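Local structure of mandelate racemase/muconate lactonizing enzyme family protein (Azoarcus sp., 2QDE) at residues A[316-319]-A[320-323]; A[199-202]-A[203-206]. The protein belongs to the mandelate racemase/muconate lactonizing enzyme family of the enolase superfamily and holds a barium ion in the metal site of its barrel domain. One frame throughout, in Å; residues are numbered along the deposited sequence.

Contact 1: A[316-319]-A[320-323]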
loop_
_atom_site.group_PDB
_atom_site.type_symbol
_atom_site.label_atom_id
_atom_site.label_comp_id
_atom_site.label_asym_id
_atom_site.label_seq_id
_atom_site.Cartn_x
_atom_site.Cartn_y
_atom_site.Cartn_z
ATOM N N ASN A 316 30.698 -0.014 19.257
ATOM C CA ASN A 316 29.771 0.000 18.124
ATOM C C ASN A 316 29.780 1.314 17.353
ATOM O O ASN A 316 29.377 2.359 17.859
ATOM C CB ASN A 316 28.358 -0.343 18.602
ATOM C CG ASN A 316 27.382 -0.499 17.461
ATOM O OD1 ASN A 316 26.729 0.459 17.056
ATOM N ND2 ASN A 316 27.287 -1.711 16.925
ATOM N N ASP A 317 30.245 1.234 16.113
ATOM C CA ASP A 317 30.364 2.391 15.239
ATOM C C ASP A 317 29.100 3.236 15.109
ATOM O O ASP A 317 29.154 4.464 15.145
ATOM C CB ASP A 317 30.815 1.947 13.852
ATOM C CG ASP A 317 31.128 3.116 12.955
ATOM O OD1 ASP A 317 32.072 3.872 13.280
ATOM O OD2 ASP A 317 30.428 3.284 11.938
ATOM N N TRP A 318 27.958 2.578 14.967
ATOM C CA TRP A 318 26.716 3.306 14.823
ATOM C C TRP A 318 26.313 4.088 16.062
ATOM O O TRP A 318 25.997 5.269 15.975
ATOM C CB TRP A 318 25.570 2.370 14.445
ATOM C CG TRP A 318 24.336 3.158 14.153
ATOM C CD1 TRP A 318 23.253 3.338 14.970
ATOM C CD2 TRP A 318 24.109 3.968 12.998
ATOM N NE1 TRP A 318 22.364 4.216 14.391
ATOM C CE2 TRP A 318 22.867 4.618 13.180
ATOM C CE3 TRP A 318 24.838 4.209 11.824
ATOM C CZ2 TRP A 318 22.335 5.499 12.227
ATOM C CZ3 TRP A 318 24.310 5.086 10.874
ATOM C CH2 TRP A 318 23.069 5.720 11.086
ATOM N N ILE A 319 26.321 3.437 17.217
ATOM C CA ILE A 319 25.902 4.121 18.424
ATOM C C ILE A 319 26.934 5.113 18.958
ATOM O O ILE A 319 26.594 6.003 19.739
ATOM C CB ILE A 319 25.502 3.104 19.522
ATOM C CG1 ILE A 319 24.555 3.776 20.521
ATOM C CG2 ILE A 319 26.738 2.566 20.216
ATOM C CD1 ILE A 319 23.817 2.807 21.416
ATOM N N ALA A 320 28.183 4.977 18.515
ATOM C CA ALA A 320 29.253 5.876 18.947
ATOM C C ALA A 320 29.046 7.303 18.427
ATOM O O ALA A 320 29.841 8.196 18.716
ATOM C CB ALA A 320 30.612 5.342 18.478
ATOM N N GLN A 321 27.976 7.513 17.666
ATOM C CA GLN A 321 27.672 8.830 17.096
ATOM C C GLN A 321 26.777 9.709 17.962
ATOM O O GLN A 321 26.692 10.917 17.740
ATOM C CB GLN A 321 26.954 8.679 15.755
ATOM C CG GLN A 321 27.697 7.954 14.663
ATOM C CD GLN A 321 26.808 7.717 13.459
ATOM O OE1 GLN A 321 25.866 6.918 13.510
ATOM N NE2 GLN A 321 27.086 8.425 12.375
ATOM N N PHE A 322 26.108 9.110 18.941
ATOM C CA PHE A 322 25.151 9.855 19.755
ATOM C C PHE A 322 25.406 9.882 21.257
ATOM O O PHE A 322 26.032 8.980 21.798
ATOM C CB PHE A 322 23.765 9.266 19.506
ATOM C CG PHE A 322 23.539 8.864 18.076
ATOM C CD1 PHE A 322 23.332 9.831 17.093
ATOM C CD2 PHE A 322 23.573 7.516 17.706
ATOM C CE1 PHE A 322 23.161 9.462 15.755
ATOM C CE2 PHE A 322 23.404 7.133 16.376
ATOM C CZ PHE A 322 23.197 8.111 15.396
ATOM N N PRO A 323 24.916 10.932 21.946
ATOM C CA PRO A 323 25.112 11.013 23.398
ATOM C C PRO A 323 24.299 9.881 24.021
ATOM O O PRO A 323 23.245 9.510 23.505
ATOM C CB PRO A 323 24.590 12.406 23.749
ATOM C CG PRO A 323 23.562 12.679 22.662
ATOM C CD PRO A 323 24.260 12.150 21.432
#
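W318 and F322 meet edge to face just beyond the end of helix 303-315, the rim of the phenyl ring turned toward the face of the indole, with the planes 64° apart. The W318 side chain reaches this place through its first torsion. With CG anti to the backbone N (chi1 -174°), CB sends the indole beside its own carbonyl. CD1, first round the five-membered ring, lies 4.0 Å from F322 CE2. Next comes NE1, 3.7 Å from the same F322 CE2, while its N-H is given to the backbone oxygen of L292. The six-membered ring, from CE3 to CH2, has the end of the Q321 side chain above it, offset toward the rim, on the face that F322 approaches. A flat ring bearing one N-H suits this place, since it stacks and still satisfies its buried polar atom. The backbone turns tightly: A320 N donates to N316 O (3.0 Å), and F322 N donates to I319 O (3.2 Å) from above the carbonyl plane. N316, the first residue past the helix, adds an Asx motif, its OD1 accepting from I319 N at 3.0 Å. W318 packs against A287 and R288 of helix 277-290, I319 against L284 of that helix, and both reach V294, so the turn lies over strand 294-296 and the helix that precedes it.

Contact 2: A[199-202]-A[203-206]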
loop_
_atom_site.group_PDB
_atom_site.type_symbol
_atom_site.label_atom_id
_atom_site.label_comp_id
_atom_site.label_asym_id
_atom_site.label_seq_id
_atom_site.Cartn_x
_atom_site.Cartn_y
_atom_site.Cartn_z
ATOM N N ALA A 199 2.511 5.637 28.598
ATOM C CA ALA A 199 1.315 5.770 29.425
ATOM C C ALA A 199 0.116 6.498 28.806
ATOM O O ALA A 199 -0.947 6.560 29.432
ATOM C CB ALA A 199 1.690 6.447 30.755
ATOM N N TRP A 200 0.253 7.031 27.592
ATOM C CA TRP A 200 -0.855 7.772 26.994
ATOM C C TRP A 200 -1.765 7.089 25.976
ATOM O O TRP A 200 -1.337 6.226 25.211
ATOM C CB TRP A 200 -0.339 9.058 26.343
ATOM C CG TRP A 200 0.181 10.079 27.308
ATOM C CD1 TRP A 200 -0.098 10.168 28.643
ATOM C CD2 TRP A 200 1.058 11.169 27.006
ATOM N NE1 TRP A 200 0.556 11.244 29.189
ATOM C CE2 TRP A 200 1.274 11.878 28.206
ATOM C CE3 TRP A 200 1.684 11.617 25.834
ATOM C CZ2 TRP A 200 2.093 13.012 28.273
ATOM C CZ3 TRP A 200 2.502 12.749 25.898
ATOM C CH2 TRP A 200 2.698 13.431 27.111
ATOM N N THR A 201 -3.039 7.486 25.984
ATOM C CA THR A 201 -3.991 6.985 25.001
ATOM C C THR A 201 -3.725 7.993 23.876
ATOM O O THR A 201 -3.121 9.043 24.121
ATOM C CB THR A 201 -5.472 7.101 25.478
ATOM O OG1 THR A 201 -5.797 8.474 25.721
ATOM C CG2 THR A 201 -5.690 6.305 26.765
ATOM N N TYR A 202 -4.159 7.702 22.659
ATOM C CA TYR A 202 -3.885 8.613 21.556
ATOM C C TYR A 202 -4.268 10.083 21.777
ATOM O O TYR A 202 -3.458 10.977 21.534
ATOM C CB TYR A 202 -4.542 8.103 20.280
ATOM C CG TYR A 202 -4.269 8.995 19.104
ATOM C CD1 TYR A 202 -3.034 8.972 18.454
ATOM C CD2 TYR A 202 -5.232 9.904 18.668
ATOM C CE1 TYR A 202 -2.766 9.843 17.387
ATOM C CE2 TYR A 202 -4.976 10.777 17.616
ATOM C CZ TYR A 202 -3.749 10.741 16.981
ATOM O OH TYR A 202 -3.523 11.615 15.948
ATOM N N ASP A 203 -5.496 10.331 22.227
ATOM C CA ASP A 203 -5.977 11.695 22.467
ATOM C C ASP A 203 -5.132 12.436 23.494
ATOM O O ASP A 203 -4.829 13.619 23.316
ATOM C CB ASP A 203 -7.447 11.674 22.909
ATOM C CG ASP A 203 -7.671 10.832 24.148
ATOM O OD1 ASP A 203 -7.187 9.679 24.171
ATOM O OD2 ASP A 203 -8.341 11.316 25.094
ATOM N N GLN A 204 -4.758 11.748 24.570
ATOM C CA GLN A 204 -3.918 12.352 25.602
ATOM C C GLN A 204 -2.614 12.841 24.975
ATOM O O GLN A 204 -2.173 13.958 25.228
ATOM C CB GLN A 204 -3.559 11.329 26.684
ATOM C CG GLN A 204 -4.548 11.172 27.829
ATOM C CD GLN A 204 -4.024 10.203 28.887
ATOM O OE1 GLN A 204 -3.667 9.065 28.576
ATOM N NE2 GLN A 204 -3.965 10.655 30.141
ATOM N N ALA A 205 -1.998 11.984 24.166
ATOM C CA ALA A 205 -0.733 12.316 23.514
ATOM C C ALA A 205 -0.843 13.568 22.653
ATOM O O ALA A 205 -0.045 14.490 22.778
ATOM C CB ALA A 205 -0.249 11.135 22.672
ATOM N N LEU A 206 -1.846 13.599 21.786
ATOM C CA LEU A 206 -2.048 14.734 20.903
ATOM C C LEU A 206 -2.171 16.050 21.688
ATOM O O LEU A 206 -1.452 17.016 21.427
ATOM C CB LEU A 206 -3.301 14.488 20.051
ATOM C CG LEU A 206 -3.477 15.326 18.788
ATOM C CD1 LEU A 206 -2.155 15.412 18.040
ATOM C CD2 LEU A 206 -4.553 14.697 17.911
HETATM O O HOH W 1 -3.428 6.698 29.874
#
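Q204 reaches back from the first turn of helix 202-212 to T201, the N-cap residue, and its OE1 accepts from T201 N at 3.1 Å. The donor lies in the carbonyl plane on a lone pair, and the bond is fairly straight (161°). This is the bond from the N-cap N-H to the side chain three residues on, as in a capping box, though the T201 hydroxyl goes to D203 instead. A glutamine is long enough to make it: CG stands anti to its carbonyl carbon and the chain runs on extended. Q204 OE1 also lies 2.7 Å from a water that donates to it and to A199 O, so OE1 takes two donors, which limits how the amide can turn. T201 puts OG1, and D203 its CG, between the backbone N and the carbonyl carbon (chi1 60° and 57°), which brings T201 OG1 to D203 OD1; the modelled 2.4 Å is very short, and its exact length is doubtful. W200 hangs back over the helix, where its CE3 lies 3.4 Å from A205 CA and 3.7 Å from A205 CB; the small methyl lets the indole come this close. Y202 and L206 lie side by side, pointing the same way, with Y202 CE2 4.0 Å from L206 CD2, while the Y202 OH is hydrogen-bonded to D265 of a neighbouring subunit. A205 N to T201 O and L206 N to Y202 O begin the helix proper. The cap ends the loop that leaves barrel strand 192-195, with W200 laid against T208 and I209 further along helix 202-212 and Y202 in a cation-pi contact with R234 of helix 229-236.

Overall arrangement
Along the chain contact 2 comes first. It follows strand 192-195 and the metal-binding D195 and N197, and turns the loop into helix 202-212. Contact 1 comes much later, after helix 303-315, and turns the chain toward helix 328-332. Each is a turn of consecutive residues, so they stand in series, neither nested nor crossing, and neither closes a long loop. Within one chain the centres of contact 1 and contact 2 are about 31 Å apart, on different parts of the barrel domain. The assembly brings them together: W318 and Q321 of contact 1 pack on T201 of a neighbouring subunit, and F322 packs on D203 of that same subunit, both residues of its contact 2.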